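Local atomic coordinates of Alr3790 protein (Anabaena sp., PDB entry 3HIX), a protein that is of unknown function but carries a rhodanese-like domain, the fold of sulfurtransferases and related to that of Cdc25-type phosphatases. Residues F14-R20 with R53-G59; I38-V42 with Q67-L72. All blocks are in the same frame, centred on the assembly; numbering follows the deposited sequence.

Interaction 1 (F14-R20 with R53-G59)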
loop_
_atom_site.group_PDB
_atom_site.type_symbol
_atom_site.label_atom_id
_atom_site.label_comp_id
_atom_site.label_asym_id
_atom_site.label_seq_id
_atom_site.Cartn_x
_atom_site.Cartn_y
_atom_site.Cartn_z
ATOM N N PHE A 14 -12.345 -1.026 -5.163
ATOM C CA PHE A 14 -11.000 -0.460 -5.193
ATOM C C PHE A 14 -9.992 -1.381 -4.518
ATOM O O PHE A 14 -10.354 -2.199 -3.676
ATOM C CB PHE A 14 -10.978 0.913 -4.518
ATOM C CG PHE A 14 -11.436 0.898 -3.091
ATOM C CD1 PHE A 14 -12.787 1.013 -2.774
ATOM C CD2 PHE A 14 -10.514 0.761 -2.056
ATOM C CE1 PHE A 14 -13.211 0.994 -1.442
ATOM C CE2 PHE A 14 -10.928 0.739 -0.728
ATOM C CZ PHE A 14 -12.277 0.856 -0.421
ATOM N N THR A 15 -8.726 -1.235 -4.890
ATOM C CA THR A 15 -7.652 -2.056 -4.344
ATOM C C THR A 15 -6.765 -1.213 -3.443
ATOM O O THR A 15 -6.495 -0.055 -3.738
ATOM C CB THR A 15 -6.797 -2.653 -5.482
ATOM O OG1 THR A 15 -7.622 -3.481 -6.305
ATOM C CG2 THR A 15 -5.653 -3.485 -4.925
ATOM N N ILE A 16 -6.324 -1.792 -2.333
ATOM C CA ILE A 16 -5.474 -1.067 -1.400
ATOM C C ILE A 16 -4.059 -1.639 -1.451
ATOM O O ILE A 16 -3.868 -2.848 -1.378
ATOM C CB ILE A 16 -6.047 -1.156 0.038
ATOM C CG1 ILE A 16 -7.462 -0.565 0.054
ATOM C CG2 ILE A 16 -5.131 -0.427 1.013
ATOM C CD1 ILE A 16 -8.162 -0.646 1.404
ATOM N N LEU A 17 -3.073 -0.759 -1.595
ATOM C CA LEU A 17 -1.674 -1.176 -1.675
ATOM C C LEU A 17 -0.891 -0.627 -0.500
ATOM O O LEU A 17 -1.010 0.553 -0.168
ATOM C CB LEU A 17 -1.034 -0.681 -2.979
ATOM C CG LEU A 17 -1.714 -1.058 -4.302
ATOM C CD1 LEU A 17 -0.804 -0.653 -5.454
ATOM C CD2 LEU A 17 -1.998 -2.557 -4.361
ATOM N N ASP A 18 -0.107 -1.493 0.134
ATOM C CA ASP A 18 0.725 -1.125 1.276
ATOM C C ASP A 18 2.131 -1.067 0.676
ATOM O O ASP A 18 2.665 -2.092 0.273
ATOM C CB ASP A 18 0.655 -2.216 2.364
ATOM C CG ASP A 18 1.369 -1.821 3.647
ATOM O OD1 ASP A 18 2.349 -1.050 3.580
ATOM O OD2 ASP A 18 0.963 -2.301 4.730
ATOM N N VAL A 19 2.713 0.127 0.603
ATOM C CA VAL A 19 4.042 0.304 0.011
ATOM C C VAL A 19 5.185 0.314 1.021
ATOM O O VAL A 19 6.334 0.589 0.671
ATOM C CB VAL A 19 4.109 1.604 -0.835
ATOM C CG1 VAL A 19 3.156 1.498 -1.998
ATOM C CG2 VAL A 19 3.782 2.830 0.024
ATOM N N ARG A 20 4.875 0.009 2.274
ATOM C CA ARG A 20 5.910 -0.045 3.300
ATOM C C ARG A 20 6.733 -1.318 3.134
ATOM O O ARG A 20 6.398 -2.194 2.336
ATOM C CB ARG A 20 5.281 -0.034 4.696
ATOM C CG ARG A 20 4.439 1.208 4.978
ATOM C CD ARG A 20 3.680 1.065 6.286
ATOM N NE ARG A 20 2.837 -0.128 6.284
ATOM C CZ ARG A 20 2.313 -0.678 7.377
ATOM N NH1 ARG A 20 2.535 -0.136 8.566
ATOM N NH2 ARG A 20 1.612 -1.801 7.291
ATOM N N ARG A 53 -8.018 0.540 -12.931
ATOM C CA ARG A 53 -8.454 0.195 -11.580
ATOM C C ARG A 53 -8.218 1.274 -10.524
ATOM O O ARG A 53 -7.151 1.877 -10.467
ATOM C CB ARG A 53 -7.767 -1.103 -11.129
ATOM C CG ARG A 53 -7.899 -1.396 -9.634
ATOM C CD ARG A 53 -7.440 -2.802 -9.282
ATOM N NE ARG A 53 -8.233 -3.814 -9.974
ATOM C CZ ARG A 53 -8.201 -5.115 -9.697
ATOM N NH1 ARG A 53 -7.413 -5.577 -8.734
ATOM N NH2 ARG A 53 -8.960 -5.956 -10.384
ATOM N N ASP A 54 -9.231 1.507 -9.691
ATOM C CA ASP A 54 -9.134 2.476 -8.602
ATOM C C ASP A 54 -8.165 1.902 -7.588
ATOM O O ASP A 54 -8.414 0.837 -7.024
ATOM C CB ASP A 54 -10.481 2.675 -7.913
ATOM C CG ASP A 54 -11.289 3.783 -8.526
ATOM O OD1 ASP A 54 -11.739 3.621 -9.676
ATOM O OD2 ASP A 54 -11.468 4.818 -7.855
ATOM N N ILE A 55 -7.071 2.614 -7.346
ATOM C CA ILE A 55 -6.058 2.153 -6.409
ATOM C C ILE A 55 -5.860 3.136 -5.271
ATOM O O ILE A 55 -5.805 4.348 -5.474
ATOM C CB ILE A 55 -4.712 1.936 -7.134
ATOM C CG1 ILE A 55 -4.895 0.886 -8.232
ATOM C CG2 ILE A 55 -3.646 1.484 -6.151
ATOM C CD1 ILE A 55 -3.714 0.748 -9.158
ATOM N N TYR A 56 -5.766 2.603 -4.062
ATOM C CA TYR A 56 -5.568 3.425 -2.890
ATOM C C TYR A 56 -4.288 2.942 -2.233
ATOM O O TYR A 56 -4.120 1.754 -1.956
ATOM C CB TYR A 56 -6.792 3.310 -1.987
ATOM C CG TYR A 56 -7.987 3.981 -2.627
ATOM C CD1 TYR A 56 -8.387 5.259 -2.237
ATOM C CD2 TYR A 56 -8.645 3.386 -3.706
ATOM C CE1 TYR A 56 -9.410 5.933 -2.913
ATOM C CE2 TYR A 56 -9.663 4.050 -4.390
ATOM C CZ TYR A 56 -10.038 5.323 -3.991
ATOM O OH TYR A 56 -11.017 5.997 -4.689
ATOM N N VAL A 57 -3.367 3.872 -2.028
ATOM C CA VAL A 57 -2.083 3.525 -1.455
ATOM C C VAL A 57 -1.774 4.212 -0.143
ATOM O O VAL A 57 -2.233 5.327 0.125
ATOM C CB VAL A 57 -0.937 3.871 -2.433
ATOM C CG1 VAL A 57 -1.238 3.324 -3.813
ATOM C CG2 VAL A 57 -0.757 5.362 -2.497
ATOM N N TYR A 58 -0.989 3.523 0.675
ATOM C CA TYR A 58 -0.543 4.064 1.940
ATOM C C TYR A 58 0.846 3.513 2.191
ATOM O O TYR A 58 1.161 2.378 1.826
ATOM C CB TYR A 58 -1.511 3.704 3.095
ATOM C CG TYR A 58 -1.509 2.261 3.559
ATOM C CD1 TYR A 58 -0.752 1.863 4.662
ATOM C CD2 TYR A 58 -2.311 1.307 2.936
ATOM C CE1 TYR A 58 -0.801 0.549 5.138
ATOM C CE2 TYR A 58 -2.365 -0.009 3.399
ATOM C CZ TYR A 58 -1.609 -0.380 4.497
ATOM O OH TYR A 58 -1.651 -1.678 4.940
ATOM N N GLY A 59 1.697 4.353 2.759
ATOM C CA GLY A 59 3.047 3.944 3.078
ATOM C C GLY A 59 3.302 4.431 4.488
ATOM O O GLY A 59 2.358 4.717 5.216
#
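Tyr58, Thr15 and Tyr56 carry the pairing of two neighbouring parallel strands, 15-18 and 55-58, in the central sheet of the rhodanese-like alpha/beta fold. Five backbone hydrogen bonds join them in alternation, from Thr15 N to Asp54 O at one end to Val19 N to Tyr58 O (3.0 Å) at the other. At the N-terminal end Thr15 OG1, anti to its own carbonyl carbon (chi1 -61°), lies against Arg53 CD and takes a weak bond from Arg53 NH1 (3.2 Å); the Arg53 guanidinium is also salt-bridged to Glu50. On the other side of the sheet the Phe14 and Tyr56 side chains cross at about a right angle, with Phe14 CB 3.4 Å from Tyr56 CE2. Tyr58 leans back over strand 15-18, because its CG stands between N and C (chi1 72°). Asp18 CA sits over one face of the ring and Ile16 CG2 meets its edge; Tyr58 OH is also hydrogen-bonded to Ile30 N. Arg20 holds Asp18 side-on, NE to OD1 and NH2 to OD2, so the carboxylate is held edge to edge, nearly coplanar with the guanidinium. That same Asp18 OD2 accepts a weak bond from Tyr58 OH at 2.7 Å.

Interaction 2 (I38-V42 with Q67-L72)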
loop_
_atom_site.group_PDB
_atom_site.type_symbol
_atom_site.label_atom_id
_atom_site.label_comp_id
_atom_site.label_asym_id
_atom_site.label_seq_id
_atom_site.Cartn_x
_atom_site.Cartn_y
_atom_site.Cartn_z
ATOM N N ILE A 38 7.805 -0.071 -2.044
ATOM C CA ILE A 38 8.255 0.946 -2.995
ATOM C C ILE A 38 9.192 0.453 -4.095
ATOM O O ILE A 38 8.957 0.707 -5.276
ATOM C CB ILE A 38 8.956 2.119 -2.250
ATOM C CG1 ILE A 38 7.913 3.121 -1.745
ATOM C CG2 ILE A 38 9.947 2.817 -3.173
ATOM C CD1 ILE A 38 7.286 3.971 -2.846
ATOM N N GLU A 39 10.254 -0.241 -3.708
ATOM C CA GLU A 39 11.229 -0.729 -4.673
ATOM C C GLU A 39 10.676 -1.618 -5.790
ATOM O O GLU A 39 11.224 -1.626 -6.887
ATOM C CB GLU A 39 12.362 -1.465 -3.953
ATOM C CG GLU A 39 13.199 -0.600 -3.017
ATOM C CD GLU A 39 12.432 -0.131 -1.788
ATOM O OE1 GLU A 39 11.466 -0.820 -1.388
ATOM O OE2 GLU A 39 12.806 0.917 -1.214
ATOM N N ASP A 40 9.603 -2.362 -5.526
ATOM C CA ASP A 40 9.025 -3.240 -6.550
ATOM C C ASP A 40 7.623 -2.838 -6.990
ATOM O O ASP A 40 6.988 -3.534 -7.775
ATOM C CB ASP A 40 8.976 -4.684 -6.049
ATOM C CG ASP A 40 10.333 -5.342 -6.048
ATOM O OD1 ASP A 40 10.977 -5.367 -7.118
ATOM O OD2 ASP A 40 10.753 -5.836 -4.981
ATOM N N LEU A 41 7.155 -1.699 -6.496
ATOM C CA LEU A 41 5.814 -1.217 -6.801
ATOM C C LEU A 41 5.413 -1.137 -8.274
ATOM O O LEU A 41 4.447 -1.774 -8.690
ATOM C CB LEU A 41 5.605 0.142 -6.153
ATOM C CG LEU A 41 4.244 0.795 -6.377
ATOM C CD1 LEU A 41 3.108 -0.102 -5.880
ATOM C CD2 LEU A 41 4.246 2.121 -5.656
ATOM N N VAL A 42 6.130 -0.347 -9.065
ATOM C CA VAL A 42 5.769 -0.227 -10.471
ATOM C C VAL A 42 5.749 -1.584 -11.176
ATOM O O VAL A 42 4.826 -1.866 -11.930
ATOM C CB VAL A 42 6.716 0.731 -11.225
ATOM C CG1 VAL A 42 6.346 0.768 -12.705
ATOM C CG2 VAL A 42 6.618 2.125 -10.634
ATOM N N GLN A 67 5.386 9.600 -2.858
ATOM C CA GLN A 67 6.333 9.016 -3.807
ATOM C C GLN A 67 5.667 7.873 -4.580
ATOM O O GLN A 67 5.737 7.808 -5.803
ATOM C CB GLN A 67 7.571 8.481 -3.080
ATOM C CG GLN A 67 8.518 7.708 -3.998
ATOM C CD GLN A 67 9.702 7.088 -3.265
ATOM O OE1 GLN A 67 10.545 6.431 -3.879
ATOM N NE2 GLN A 67 9.768 7.292 -1.955
ATOM N N ALA A 68 5.018 6.971 -3.853
ATOM C CA ALA A 68 4.341 5.833 -4.473
ATOM C C ALA A 68 3.229 6.265 -5.441
ATOM O O ALA A 68 3.107 5.728 -6.543
ATOM C CB ALA A 68 3.774 4.919 -3.381
ATOM N N VAL A 69 2.423 7.247 -5.043
ATOM C CA VAL A 69 1.339 7.713 -5.904
ATOM C C VAL A 69 1.890 8.323 -7.187
ATOM O O VAL A 69 1.345 8.119 -8.263
ATOM C CB VAL A 69 0.465 8.765 -5.198
ATOM C CG1 VAL A 69 -0.617 9.262 -6.145
ATOM C CG2 VAL A 69 -0.169 8.161 -3.956
ATOM N N ASN A 70 2.970 9.085 -7.063
ATOM C CA ASN A 70 3.588 9.717 -8.223
ATOM C C ASN A 70 4.162 8.639 -9.154
ATOM O O ASN A 70 4.019 8.721 -10.371
ATOM C CB ASN A 70 4.677 10.701 -7.760
ATOM C CG ASN A 70 4.097 11.948 -7.094
ATOM O OD1 ASN A 70 4.784 12.642 -6.339
ATOM N ND2 ASN A 70 2.834 12.244 -7.381
ATOM N N LEU A 71 4.800 7.623 -8.581
ATOM C CA LEU A 71 5.354 6.530 -9.383
ATOM C C LEU A 71 4.272 5.788 -10.174
ATOM O O LEU A 71 4.465 5.458 -11.341
ATOM C CB LEU A 71 6.075 5.518 -8.492
ATOM C CG LEU A 71 7.453 5.892 -7.959
ATOM C CD1 LEU A 71 7.844 4.948 -6.846
ATOM C CD2 LEU A 71 8.462 5.845 -9.096
ATOM N N LEU A 72 3.136 5.523 -9.536
ATOM C CA LEU A 72 2.051 4.799 -10.201
ATOM C C LEU A 72 1.386 5.643 -11.278
ATOM O O LEU A 72 1.078 5.148 -12.362
ATOM C CB LEU A 72 1.008 4.336 -9.172
ATOM C CG LEU A 72 1.489 3.232 -8.221
ATOM C CD1 LEU A 72 0.449 3.003 -7.125
ATOM C CD2 LEU A 72 1.743 1.945 -9.005
#
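Ile38 and Leu41 meet Ala68, Leu71 and Leu72 in an apolar helix-to-helix contact, where the turn leading into helix 41-48 and that helix's first residues pack against the middle of helix 62-74, beside the central sheet. Ala68 lies at the heart of it. Its methyl is touched by two branches: Ile38 CD1 at 3.7 Å and Leu41 CD2 at 3.6 Å. Such a small side chain lets both reach close to the helix backbone, and Ile38 CD1 comes nearly as near to Ala68 CA. Ile38 also reaches outward, CD1 lying 4.2 Å from Leu71 CD1 while CG2 faces Gln67 OE1; the extended Gln67 chain passes its CG and CD alongside the same CD1.

One turn on, Leu41 and Leu72 cross at about a right angle, Leu41 CG resting 3.8 Å from Leu72 CD2. With CG anti to the backbone N (chi1 180°), Leu41 reaches over to helix 62-74: its CD2 lies against the Ala68 methyl and also touches Leu72 CG, while its CD1 meets Leu72 CD2. With an alanine here, a gap is likely to open that costs Ala68 one of its two apolar neighbours across the contact, and Leu72 its packing on Leu41. Val42 finishes the row, its CG2 set 4.0 Å from Leu71 CB. Leu41 also rests on Val19 and Met36 in the loops after the strands, and Leu72 on Val57 and Val80 of the sheet.

Since the segments meet almost wholly through aliphatic carbons, with no polar bond between them, their association probably rests on close fit and the exclusion of water.

In the fold
Interactions 1 and 2 lie about 10 Å apart, centre to centre, and form adjoining layers of one rhodanese-like domain: the sheet and two helices stacked on one side of it. Their segments alternate along the chain, in the order 14-20, 38-42, 53-59, 67-72, so helix 41-48 leads into strand 55-58, which leads into helix 62-74. The layers touch directly. Val19 O probably accepts a hydrogen bond from Ile38 N, Val19 CG1 packs on the Ala68 methyl, and Val57 meets Val69. The two contacts thus adjoin through Val19 and Val57, whose side chains lie between the strand pair and the helices, as part of the alpha/beta layering of the domain.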